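Local coordinates for long form salivary protein D7L1 (Anopheles stephensi, PDB 3NHI) that binds cysteinyl leukotrienes and thromboxane A2 analogs, sequestering host mediators as a salivary protein that modulates mosquito blood feeding, at residues A[122-125]-A[126-129]; A[77-80]-A[81-84]; A[250-253]-A[254-258]; A[221-224]-A[225-229]. One frame throughout, in Å; residues are numbered along the deposited sequence.

Contact 1. Residues A[122-125]-A[126-129]; sequences RFVN and LSRQ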
loop_
_atom_site.group_PDB
_atom_site.type_symbol
_atom_site.label_atom_id
_atom_site.label_comp_id
_atom_site.label_asym_id
_atom_site.label_seq_id
_atom_site.Cartn_x
_atom_site.Cartn_y
_atom_site.Cartn_z
ATOM N N ARG A 122 -13.829 -16.232 -15.209
ATOM C CA ARG A 122 -14.435 -15.622 -16.391
ATOM C C ARG A 122 -13.786 -14.288 -16.781
ATOM O O ARG A 122 -13.585 -14.017 -17.976
ATOM C CB ARG A 122 -15.939 -15.439 -16.175
ATOM C CG ARG A 122 -16.656 -14.923 -17.415
ATOM C CD ARG A 122 -18.163 -15.068 -17.311
ATOM N NE ARG A 122 -18.794 -14.371 -18.430
ATOM C CZ ARG A 122 -20.001 -13.813 -18.410
ATOM N NH1 ARG A 122 -20.754 -13.878 -17.325
ATOM N NH2 ARG A 122 -20.439 -13.174 -19.493
ATOM N N PHE A 123 -13.457 -13.463 -15.784
ATOM C CA PHE A 123 -13.075 -12.075 -16.042
ATOM C C PHE A 123 -11.669 -11.715 -15.606
ATOM O O PHE A 123 -11.360 -10.531 -15.472
ATOM C CB PHE A 123 -14.070 -11.120 -15.361
ATOM C CG PHE A 123 -15.459 -11.217 -15.913
ATOM C CD1 PHE A 123 -15.766 -10.693 -17.163
ATOM C CD2 PHE A 123 -16.463 -11.857 -15.184
ATOM C CE1 PHE A 123 -17.062 -10.803 -17.676
ATOM C CE2 PHE A 123 -17.759 -11.956 -15.688
ATOM C CZ PHE A 123 -18.057 -11.432 -16.931
ATOM N N VAL A 124 -10.801 -12.704 -15.408
ATOM C CA VAL A 124 -9.457 -12.394 -14.910
ATOM C C VAL A 124 -8.724 -11.343 -15.751
ATOM O O VAL A 124 -8.195 -10.381 -15.203
ATOM C CB VAL A 124 -8.584 -13.664 -14.683
ATOM C CG1 VAL A 124 -8.463 -14.527 -15.949
ATOM C CG2 VAL A 124 -7.209 -13.273 -14.151
ATOM N N ASN A 125 -8.722 -11.490 -17.072
ATOM C CA ASN A 125 -7.998 -10.529 -17.900
ATOM C C ASN A 125 -8.566 -9.121 -17.803
ATOM O O ASN A 125 -7.812 -8.155 -17.630
ATOM C CB ASN A 125 -7.913 -11.010 -19.341
ATOM C CG ASN A 125 -7.061 -12.245 -19.472
ATOM O OD1 ASN A 125 -6.066 -12.402 -18.755
ATOM N ND2 ASN A 125 -7.448 -13.136 -20.370
ATOM N N LEU A 126 -9.891 -9.003 -17.860
ATOM C CA LEU A 126 -10.539 -7.709 -17.678
ATOM C C LEU A 126 -10.206 -7.118 -16.306
ATOM O O LEU A 126 -9.883 -5.926 -16.203
ATOM C CB LEU A 126 -12.054 -7.818 -17.856
ATOM C CG LEU A 126 -12.854 -6.555 -17.512
ATOM C CD1 LEU A 126 -12.539 -5.425 -18.471
ATOM C CD2 LEU A 126 -14.346 -6.852 -17.507
ATOM N N SER A 127 -10.257 -7.939 -15.258
ATOM C CA SER A 127 -9.981 -7.437 -13.920
ATOM C C SER A 127 -8.560 -6.890 -13.806
ATOM O O SER A 127 -8.327 -5.895 -13.120
ATOM C CB SER A 127 -10.250 -8.515 -12.864
ATOM O OG SER A 127 -9.210 -9.487 -12.783
ATOM N N ARG A 128 -7.618 -7.530 -14.498
ATOM C CA ARG A 128 -6.241 -7.064 -14.502
ATOM C C ARG A 128 -6.076 -5.757 -15.263
ATOM O O ARG A 128 -5.202 -4.949 -14.929
ATOM C CB ARG A 128 -5.300 -8.127 -15.069
ATOM C CG ARG A 128 -5.273 -9.375 -14.218
ATOM C CD ARG A 128 -4.341 -10.428 -14.783
ATOM N NE ARG A 128 -2.942 -10.034 -14.629
ATOM C CZ ARG A 128 -1.895 -10.789 -14.944
ATOM N NH1 ARG A 128 -2.065 -12.004 -15.450
ATOM N NH2 ARG A 128 -0.671 -10.321 -14.748
ATOM N N GLN A 129 -6.917 -5.521 -16.270
ATOM C CA GLN A 129 -6.944 -4.219 -16.938
ATOM C C GLN A 129 -7.540 -3.157 -16.020
ATOM O O GLN A 129 -6.940 -2.097 -15.823
ATOM C CB GLN A 129 -7.722 -4.283 -18.252
ATOM C CG GLN A 129 -7.014 -5.092 -19.343
ATOM C CD GLN A 129 -5.632 -4.539 -19.674
ATOM O OE1 GLN A 129 -5.495 -3.367 -20.011
ATOM N NE2 GLN A 129 -4.609 -5.381 -19.578
HETATM O O HOH W 1 -5.311 -8.104 -18.832
HETATM O O HOH W 2 -4.292 -13.448 -16.648
#

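Contact 2. Residues A[77-80]-A[81-84]; sequences QYQA and YKTI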
loop_
_atom_site.group_PDB
_atom_site.type_symbol
_atom_site.label_atom_id
_atom_site.label_comp_id
_atom_site.label_asym_id
_atom_site.label_seq_id
_atom_site.Cartn_x
_atom_site.Cartn_y
_atom_site.Cartn_z
ATOM N N GLN A 77 -14.575 2.098 -11.489
ATOM C CA GLN A 77 -13.166 1.794 -11.690
ATOM C C GLN A 77 -12.818 1.841 -13.173
ATOM O O GLN A 77 -11.808 2.428 -13.564
ATOM C CB GLN A 77 -12.833 0.414 -11.115
ATOM C CG GLN A 77 -11.358 0.028 -11.239
ATOM C CD GLN A 77 -10.423 0.860 -10.360
ATOM O OE1 GLN A 77 -10.834 1.458 -9.369
ATOM N NE2 GLN A 77 -9.152 0.887 -10.725
ATOM N N TYR A 78 -13.658 1.213 -13.987
ATOM C CA TYR A 78 -13.496 1.259 -15.437
ATOM C C TYR A 78 -13.490 2.678 -15.993
ATOM O O TYR A 78 -12.581 3.052 -16.737
ATOM C CB TYR A 78 -14.608 0.449 -16.109
ATOM C CG TYR A 78 -14.730 0.672 -17.606
ATOM C CD1 TYR A 78 -13.667 0.383 -18.461
ATOM C CD2 TYR A 78 -15.916 1.144 -18.163
ATOM C CE1 TYR A 78 -13.774 0.573 -19.833
ATOM C CE2 TYR A 78 -16.035 1.336 -19.549
ATOM C CZ TYR A 78 -14.957 1.044 -20.364
ATOM O OH TYR A 78 -15.059 1.217 -21.727
ATOM N N GLN A 79 -14.503 3.461 -15.649
ATOM C CA GLN A 79 -14.659 4.795 -16.236
ATOM C C GLN A 79 -13.476 5.704 -15.946
ATOM O O GLN A 79 -13.114 6.531 -16.780
ATOM C CB GLN A 79 -15.941 5.455 -15.727
ATOM C CG GLN A 79 -17.204 4.840 -16.285
ATOM C CD GLN A 79 -17.435 5.167 -17.742
ATOM O OE1 GLN A 79 -17.057 6.240 -18.215
ATOM N NE2 GLN A 79 -18.073 4.249 -18.460
ATOM N N ALA A 80 -12.863 5.543 -14.778
ATOM C CA ALA A 80 -11.772 6.430 -14.370
ATOM C C ALA A 80 -10.525 6.319 -15.259
ATOM O O ALA A 80 -9.744 7.271 -15.351
ATOM C CB ALA A 80 -11.414 6.172 -12.920
ATOM N N TYR A 81 -10.343 5.174 -15.923
ATOM C CA TYR A 81 -9.113 4.910 -16.690
ATOM C C TYR A 81 -9.389 4.336 -18.072
ATOM O O TYR A 81 -8.471 3.848 -18.742
ATOM C CB TYR A 81 -8.147 3.988 -15.909
ATOM C CG TYR A 81 -7.834 4.509 -14.533
ATOM C CD1 TYR A 81 -6.920 5.546 -14.349
ATOM C CD2 TYR A 81 -8.502 4.007 -13.416
ATOM C CE1 TYR A 81 -6.659 6.043 -13.068
ATOM C CE2 TYR A 81 -8.251 4.510 -12.145
ATOM C CZ TYR A 81 -7.335 5.518 -11.982
ATOM O OH TYR A 81 -7.126 5.979 -10.696
ATOM N N LYS A 82 -10.640 4.432 -18.522
ATOM C CA LYS A 82 -11.069 3.778 -19.772
ATOM C C LYS A 82 -10.302 4.202 -21.035
ATOM O O LYS A 82 -10.128 3.391 -21.952
ATOM C CB LYS A 82 -12.584 3.921 -19.990
ATOM C CG LYS A 82 -13.054 5.338 -20.230
ATOM C CD LYS A 82 -14.554 5.436 -20.489
ATOM C CE LYS A 82 -14.964 6.903 -20.536
ATOM N NZ LYS A 82 -16.422 7.107 -20.784
ATOM N N THR A 83 -9.830 5.446 -21.071
ATOM C CA THR A 83 -9.081 5.913 -22.243
ATOM C C THR A 83 -7.688 5.290 -22.315
ATOM O O THR A 83 -7.083 5.236 -23.391
ATOM C CB THR A 83 -9.031 7.455 -22.339
ATOM O OG1 THR A 83 -8.274 8.001 -21.252
ATOM C CG2 THR A 83 -10.430 8.027 -22.310
ATOM N N ILE A 84 -7.201 4.798 -21.173
ATOM C CA ILE A 84 -5.889 4.163 -21.092
ATOM C C ILE A 84 -5.994 2.642 -21.267
ATOM O O ILE A 84 -5.239 2.041 -22.029
ATOM C CB ILE A 84 -5.153 4.530 -19.771
ATOM C CG1 ILE A 84 -5.011 6.055 -19.643
ATOM C CG2 ILE A 84 -3.782 3.852 -19.719
ATOM C CD1 ILE A 84 -4.780 6.542 -18.223
#

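Contact 3. Residues A[250-253]-A[254-258]; sequences LKQH and FKNAF. With SO4 (sulfate ion), chain D.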
loop_
_atom_site.group_PDB
_atom_site.type_symbol
_atom_site.label_atom_id
_atom_site.label_comp_id
_atom_site.label_asym_id
_atom_site.label_seq_id
_atom_site.Cartn_x
_atom_site.Cartn_y
_atom_site.Cartn_z
ATOM N N LEU A 250 12.052 6.664 21.987
ATOM C CA LEU A 250 12.052 5.788 20.800
ATOM C C LEU A 250 12.844 6.336 19.618
ATOM O O LEU A 250 12.961 5.659 18.604
ATOM C CB LEU A 250 10.616 5.538 20.305
ATOM C CG LEU A 250 9.651 4.810 21.232
ATOM C CD1 LEU A 250 8.234 4.945 20.709
ATOM C CD2 LEU A 250 10.034 3.340 21.361
ATOM N N LYS A 251 13.371 7.551 19.755
ATOM C CA LYS A 251 14.001 8.292 18.652
ATOM C C LYS A 251 14.743 7.441 17.625
ATOM O O LYS A 251 14.387 7.441 16.441
ATOM C CB LYS A 251 14.961 9.361 19.207
ATOM C CG LYS A 251 15.734 10.146 18.139
ATOM C CD LYS A 251 17.064 10.706 18.673
ATOM C CE LYS A 251 18.216 9.677 18.624
ATOM N NZ LYS A 251 18.625 9.254 17.243
ATOM N N GLN A 252 15.794 6.748 18.058
ATOM C CA GLN A 252 16.624 6.014 17.114
ATOM C C GLN A 252 15.871 4.854 16.480
ATOM O O GLN A 252 16.034 4.579 15.291
ATOM C CB GLN A 252 17.915 5.507 17.763
ATOM C CG GLN A 252 18.913 4.918 16.748
ATOM C CD GLN A 252 19.288 5.913 15.650
ATOM O OE1 GLN A 252 19.766 7.021 15.930
ATOM N NE2 GLN A 252 19.056 5.531 14.396
ATOM N N HIS A 253 15.052 4.174 17.271
ATOM C CA HIS A 253 14.264 3.072 16.738
ATOM C C HIS A 253 13.241 3.551 15.724
ATOM O O HIS A 253 13.034 2.900 14.694
ATOM C CB HIS A 253 13.598 2.301 17.870
ATOM C CG HIS A 253 14.569 1.792 18.880
ATOM N ND1 HIS A 253 15.529 0.857 18.572
ATOM C CD2 HIS A 253 14.746 2.106 20.184
ATOM C CE1 HIS A 253 16.254 0.606 19.648
ATOM N NE2 HIS A 253 15.804 1.358 20.637
ATOM N N PHE A 254 12.610 4.690 16.001
ATOM C CA PHE A 254 11.705 5.262 15.019
ATOM C C PHE A 254 12.435 5.612 13.718
ATOM O O PHE A 254 11.935 5.311 12.633
ATOM C CB PHE A 254 10.954 6.486 15.547
ATOM C CG PHE A 254 10.150 7.166 14.486
ATOM C CD1 PHE A 254 9.116 6.485 13.856
ATOM C CD2 PHE A 254 10.450 8.453 14.064
ATOM C CE1 PHE A 254 8.387 7.080 12.837
ATOM C CE2 PHE A 254 9.708 9.052 13.039
ATOM C CZ PHE A 254 8.681 8.361 12.431
ATOM N N LYS A 255 13.610 6.228 13.827
ATOM C CA LYS A 255 14.376 6.573 12.638
ATOM C C LYS A 255 14.647 5.312 11.830
ATOM O O LYS A 255 14.476 5.300 10.623
ATOM C CB LYS A 255 15.689 7.264 13.008
ATOM C CG LYS A 255 15.512 8.624 13.653
ATOM C CD LYS A 255 16.862 9.247 13.966
ATOM C CE LYS A 255 16.693 10.587 14.646
ATOM N NZ LYS A 255 18.016 11.183 14.974
ATOM N N ASN A 256 15.029 4.232 12.511
ATOM C CA ASN A 256 15.331 2.985 11.807
ATOM C C ASN A 256 14.085 2.395 11.143
ATOM O O ASN A 256 14.152 1.917 10.010
ATOM C CB ASN A 256 15.992 1.978 12.755
ATOM C CG ASN A 256 17.367 2.431 13.216
ATOM O OD1 ASN A 256 17.989 3.296 12.600
ATOM N ND2 ASN A 256 17.851 1.832 14.296
ATOM N N ALA A 257 12.956 2.451 11.845
ATOM C CA ALA A 257 11.685 1.935 11.326
ATOM C C ALA A 257 11.190 2.745 10.132
ATOM O O ALA A 257 10.757 2.184 9.127
ATOM C CB ALA A 257 10.637 1.930 12.427
ATOM N N PHE A 258 11.287 4.066 10.243
ATOM C CA PHE A 258 10.814 4.986 9.209
ATOM C C PHE A 258 11.727 4.922 7.981
ATOM O O PHE A 258 11.238 4.954 6.840
ATOM C CB PHE A 258 10.796 6.384 9.819
ATOM C CG PHE A 258 9.915 7.399 9.129
ATOM C CD1 PHE A 258 8.538 7.213 8.952
ATOM C CD2 PHE A 258 10.475 8.613 8.770
ATOM C CE1 PHE A 258 7.743 8.232 8.376
ATOM C CE2 PHE A 258 9.709 9.625 8.203
ATOM C CZ PHE A 258 8.334 9.443 8.010
HETATM S S SO4 D . 19.396 12.876 12.345
HETATM O O1 SO4 D . 18.693 13.527 13.445
HETATM O O2 SO4 D . 18.865 13.356 11.077
HETATM O O3 SO4 D . 19.211 11.430 12.434
HETATM O O4 SO4 D . 20.819 13.191 12.432
HETATM O O HOH W 3 16.523 -0.108 16.102
#

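Contact 4. Residues A[221-224]-A[225-229]; sequences ELEP and EVRSV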
loop_
_atom_site.group_PDB
_atom_site.type_symbol
_atom_site.label_atom_id
_atom_site.label_comp_id
_atom_site.label_asym_id
_atom_site.label_seq_id
_atom_site.Cartn_x
_atom_site.Cartn_y
_atom_site.Cartn_z
ATOM N N GLU A 221 9.207 -5.727 21.221
ATOM C CA GLU A 221 9.118 -5.410 22.643
ATOM C C GLU A 221 8.784 -3.934 22.908
ATOM O O GLU A 221 8.394 -3.582 24.022
ATOM C CB GLU A 221 10.386 -5.837 23.400
ATOM C CG GLU A 221 11.632 -4.995 23.159
ATOM C CD GLU A 221 12.446 -5.422 21.947
ATOM O OE1 GLU A 221 11.910 -6.069 21.021
ATOM O OE2 GLU A 221 13.648 -5.084 21.915
ATOM N N LEU A 222 8.940 -3.085 21.892
ATOM C CA LEU A 222 8.674 -1.650 22.040
ATOM C C LEU A 222 7.216 -1.280 21.797
ATOM O O LEU A 222 6.839 -0.130 21.992
ATOM C CB LEU A 222 9.597 -0.819 21.131
ATOM C CG LEU A 222 11.101 -0.898 21.403
ATOM C CD1 LEU A 222 11.854 0.058 20.482
ATOM C CD2 LEU A 222 11.424 -0.593 22.866
ATOM N N GLU A 223 6.386 -2.250 21.409
ATOM C CA GLU A 223 4.988 -1.948 21.099
ATOM C C GLU A 223 4.273 -1.080 22.154
ATOM O O GLU A 223 3.655 -0.078 21.786
ATOM C CB GLU A 223 4.182 -3.215 20.759
ATOM C CG GLU A 223 2.691 -2.924 20.617
ATOM C CD GLU A 223 1.871 -4.083 20.094
ATOM O OE1 GLU A 223 0.699 -3.836 19.764
ATOM O OE2 GLU A 223 2.387 -5.213 20.003
ATOM N N PRO A 224 4.341 -1.453 23.455
ATOM C CA PRO A 224 3.634 -0.617 24.432
ATOM C C PRO A 224 4.140 0.821 24.476
ATOM O O PRO A 224 3.338 1.732 24.723
ATOM C CB PRO A 224 3.888 -1.317 25.775
ATOM C CG PRO A 224 4.317 -2.689 25.428
ATOM C CD PRO A 224 4.945 -2.648 24.080
ATOM N N GLU A 225 5.437 1.027 24.220
ATOM C CA GLU A 225 6.025 2.369 24.220
ATOM C C GLU A 225 5.591 3.160 22.991
ATOM O O GLU A 225 5.323 4.350 23.082
ATOM C CB GLU A 225 7.557 2.310 24.281
ATOM C CG GLU A 225 8.117 1.583 25.494
ATOM C CD GLU A 225 7.468 1.998 26.800
ATOM O OE1 GLU A 225 7.733 3.130 27.261
ATOM O OE2 GLU A 225 6.710 1.177 27.375
ATOM N N VAL A 226 5.519 2.484 21.845
ATOM C CA VAL A 226 5.052 3.115 20.611
ATOM C C VAL A 226 3.616 3.600 20.827
ATOM O O VAL A 226 3.287 4.752 20.548
ATOM C CB VAL A 226 5.128 2.149 19.414
ATOM C CG1 VAL A 226 4.510 2.785 18.161
ATOM C CG2 VAL A 226 6.574 1.729 19.157
ATOM N N ARG A 227 2.772 2.727 21.373
ATOM C CA ARG A 227 1.386 3.073 21.659
ATOM C C ARG A 227 1.285 4.237 22.630
ATOM O O ARG A 227 0.496 5.156 22.406
ATOM C CB ARG A 227 0.624 1.848 22.169
ATOM C CG ARG A 227 0.427 0.819 21.078
ATOM C CD ARG A 227 -0.418 -0.392 21.482
ATOM N NE ARG A 227 -0.365 -1.381 20.401
ATOM C CZ ARG A 227 -1.135 -1.377 19.309
ATOM N NH1 ARG A 227 -2.077 -0.459 19.145
ATOM N NH2 ARG A 227 -0.969 -2.316 18.389
ATOM N N SER A 228 2.098 4.207 23.685
ATOM C CA SER A 228 2.119 5.266 24.699
ATOM C C SER A 228 2.531 6.624 24.122
ATOM O O SER A 228 1.937 7.654 24.430
ATOM C CB SER A 228 3.067 4.884 25.841
ATOM O OG SER A 228 3.219 5.950 26.763
ATOM N N VAL A 229 3.573 6.632 23.298
ATOM C CA VAL A 229 4.062 7.875 22.702
ATOM C C VAL A 229 3.004 8.491 21.780
ATOM O O VAL A 229 2.765 9.703 21.813
ATOM C CB VAL A 229 5.406 7.649 21.974
ATOM C CG1 VAL A 229 5.770 8.837 21.110
ATOM C CG2 VAL A 229 6.513 7.369 22.988
HETATM O O HOH W 4 4.392 2.379 27.664
#

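Contact 1. Residues A[122-125]-A[126-129]
L126 leans on F123 one turn back in helix 109-130: the two side chains run the same way, and L126 CD2 meets F123 CD1 obliquely at 4.1 Å. F123 and L126 both reach Y95 of helix 89-101, which joins the two helices. S127 bonds through its backbone N and its hydroxyl. The N bonds to F123 O at 2.8 Å, and the hydroxyl, placed between the backbone N and the carbonyl carbon (chi1 78°), turns back to donate a hydrogen bond to V124 O, with OG 2.8 Å away. R128 N gives V124 O a second bond at 3.0 Å, while R128 CD lies alongside V124 CG2 at 4.1 Å. A bend at chi3 carries the guanidinium on to G133 O through NE and against W39 as a cation-pi partner; water 2 links NH1 to N125 OD1. Q129 N closes the next turn on N125 O at 3.1 Å, and water 1 bridges that same oxygen to Q129 NE2. With its hydroxyl proton spent on the helix, S127 can line the pocket beside the bound hydroxyeicosatetraenoic acid, probably at little polar cost; R128 contacts W39 and G133, both leukotriene C4-binding residues, consistent with steadying them.

Contact 2. Residues A[77-80]-A[81-84]
K82 and Y78 meet through carbon: K82 CB sits over one face of the Y78 ring, 3.9 Å from the centroid and displaced toward the rim, a CH-pi contact. A second CH-pi contact joins neighbours in sequence, A80 CB lying over the face of the Y81 ring at 4.0 Å from its centroid. At the edge of that ring Q77 O comes near the plane, 3.7 Å from Y81 CD2, and the Q77 amide approaches with its plane 42° from that of the ring.

Among polar contacts, the side-chain bond is K82 NZ to Q79 OE1, 2.8 Å. K82 starts with CG between the backbone N and the carbonyl carbon (chi1 66°) and is then fully extended, whereas Q79 bends at chi2; the two ends therefore converge beside the helix, with NZ tilted modestly from the amide's carbonyl plane. Along the backbone, Y81 N bonds to Y78 O at 3.2 Å from well above the carbonyl plane. This is an i to i+3 link, and K82 N, although 3.0 Å from Y78 O, is badly angled for a bond; helix 73-85 is kinked just beyond.

Outside partners hold the Q77 amide and Y78 OH: Q77 NE2 bonds to L130 O, Q77 OE1 to L6 N, and Y78 OH to S87 O, while H132 meets Y81 edge-to-face. The chemistry thus divides by side. Aromatic rings and the Q77 amide tie the buried flank of this irregular helix to neighbouring loops and helices, and at the surface the lysine ammonium is probably steadied by the neutral Q79 amide oxygen.

Contact 3. Residues A[250-253]-A[254-258]
K251 and K255 bring their amine nitrogens within 3.0 Å (NZ to NZ), without a bond between them, beside a sulfate ion probably taken from the crystallisation liquor; one amine may be uncharged, and the sulfate would offset the charge. K255 reaches the anion fully extended and donates to two sulfate oxygens, NZ to O3 at 2.8 Å and NZ to O1 at 2.9 Å. R177 NH2 and Y178 N also bond to it. K251 arrives differently: its first torsion (chi1 177°) sets CG beside K255 CE at 3.6 Å, and bends at chi3 and chi4 turn K251 NZ back to Q252 OE1 at 2.8 Å. That donor stands above the carbonyl plane of the Q252 amide.

The amide passes the chain of bonds onward. Q252 NE2 donates a hydrogen bond to N256 OD1 at 3.1 Å; the acceptor lies in the plane of the Q252 amide, yet the donor stands 45° out of the N256 carbonyl plane, and the two amides are turned 47° against each other. N256 ND2 then donates to water 3, which also meets H253 ND1 at the ring edge, in its plane.

Beneath these polar ends the backbone is regular: F254 N to L250 O at 2.8 Å is followed by the i to i+4 bonds of K255, N256 and A257. On the buried side F254 packs on Y242, L245 and V246 of helix 238-246 and on F214. The arrangement is that of the first turns of an amphipathic helix, 251-266, in this all-helical, odorant-binding-protein-like fold.

Contact 4. Residues A[221-224]-A[225-229]
An i to i+4 salt bridge, E223 with R227, spans the first turn of helix 223-231, on the surface of the second half of the chain and within its PBP/GOBP family region. The two side chains run alongside each other, pointing the same way. R227 grips side-on with two nitrogens, both turned to a single oxygen: NH2 lies 2.6 Å and NE 2.8 Å from E223 OE1. That oxygen sits near the guanidinium plane, at its edge; NE is met by the anti lone pair of E223 OE1, and NH2 on the same anti side but out of the carboxylate plane. The carboxylate and guanidinium planes are 41° apart. E223 has CG opposite its backbone N (chi1 172°) and runs straight from there, while R227 is extended from CG to NE, which brings both charged ends level outside the helix. NH2 also bridges to D208, so R227 NH2 has a second acidic partner.

Backbone bonds back the bridge. R227 N bonds to E223 O at 3.0 Å, and V226 N reaches L222 O at 2.9 Å; E225 N adds a weak bond to that same L222 oxygen. S228 N bonds to P224 O at 3.0 Å. The apolar side is lighter, with V226 CG2 touching L222 CB at 4.4 Å.

Around this turn, V226 faces V211 and F214 of helix 207-216, R227 rests on V207 of the same helix, L222 and V226 meet L250, and V229 packs against C244 and L245 of helix 238-246.

The four contacts fall into two pairs at opposite sides of the chain's centre. Contacts 1 and 2 lie near the eicosanoid pocket, their centres 14 Å apart and their nearest atoms about 6 Å. Contact 1 supplies S127, about 4 Å from the bound fatty acid by its side chain, whereas the Q77 side chain of contact 2 stays about 9 Å from it. S87 receives side chains of both. Contacts 3 and 4, centres 12 Å apart, touch directly: H253 CD2 meets L222 CD1 at 3.6 Å, and L250 CD1 packs on V229 CG2 at 3.7 Å. Some 40 Å or more separates the centres of the two pairs, and contacts 3 and 4 lie away from the annotated sites.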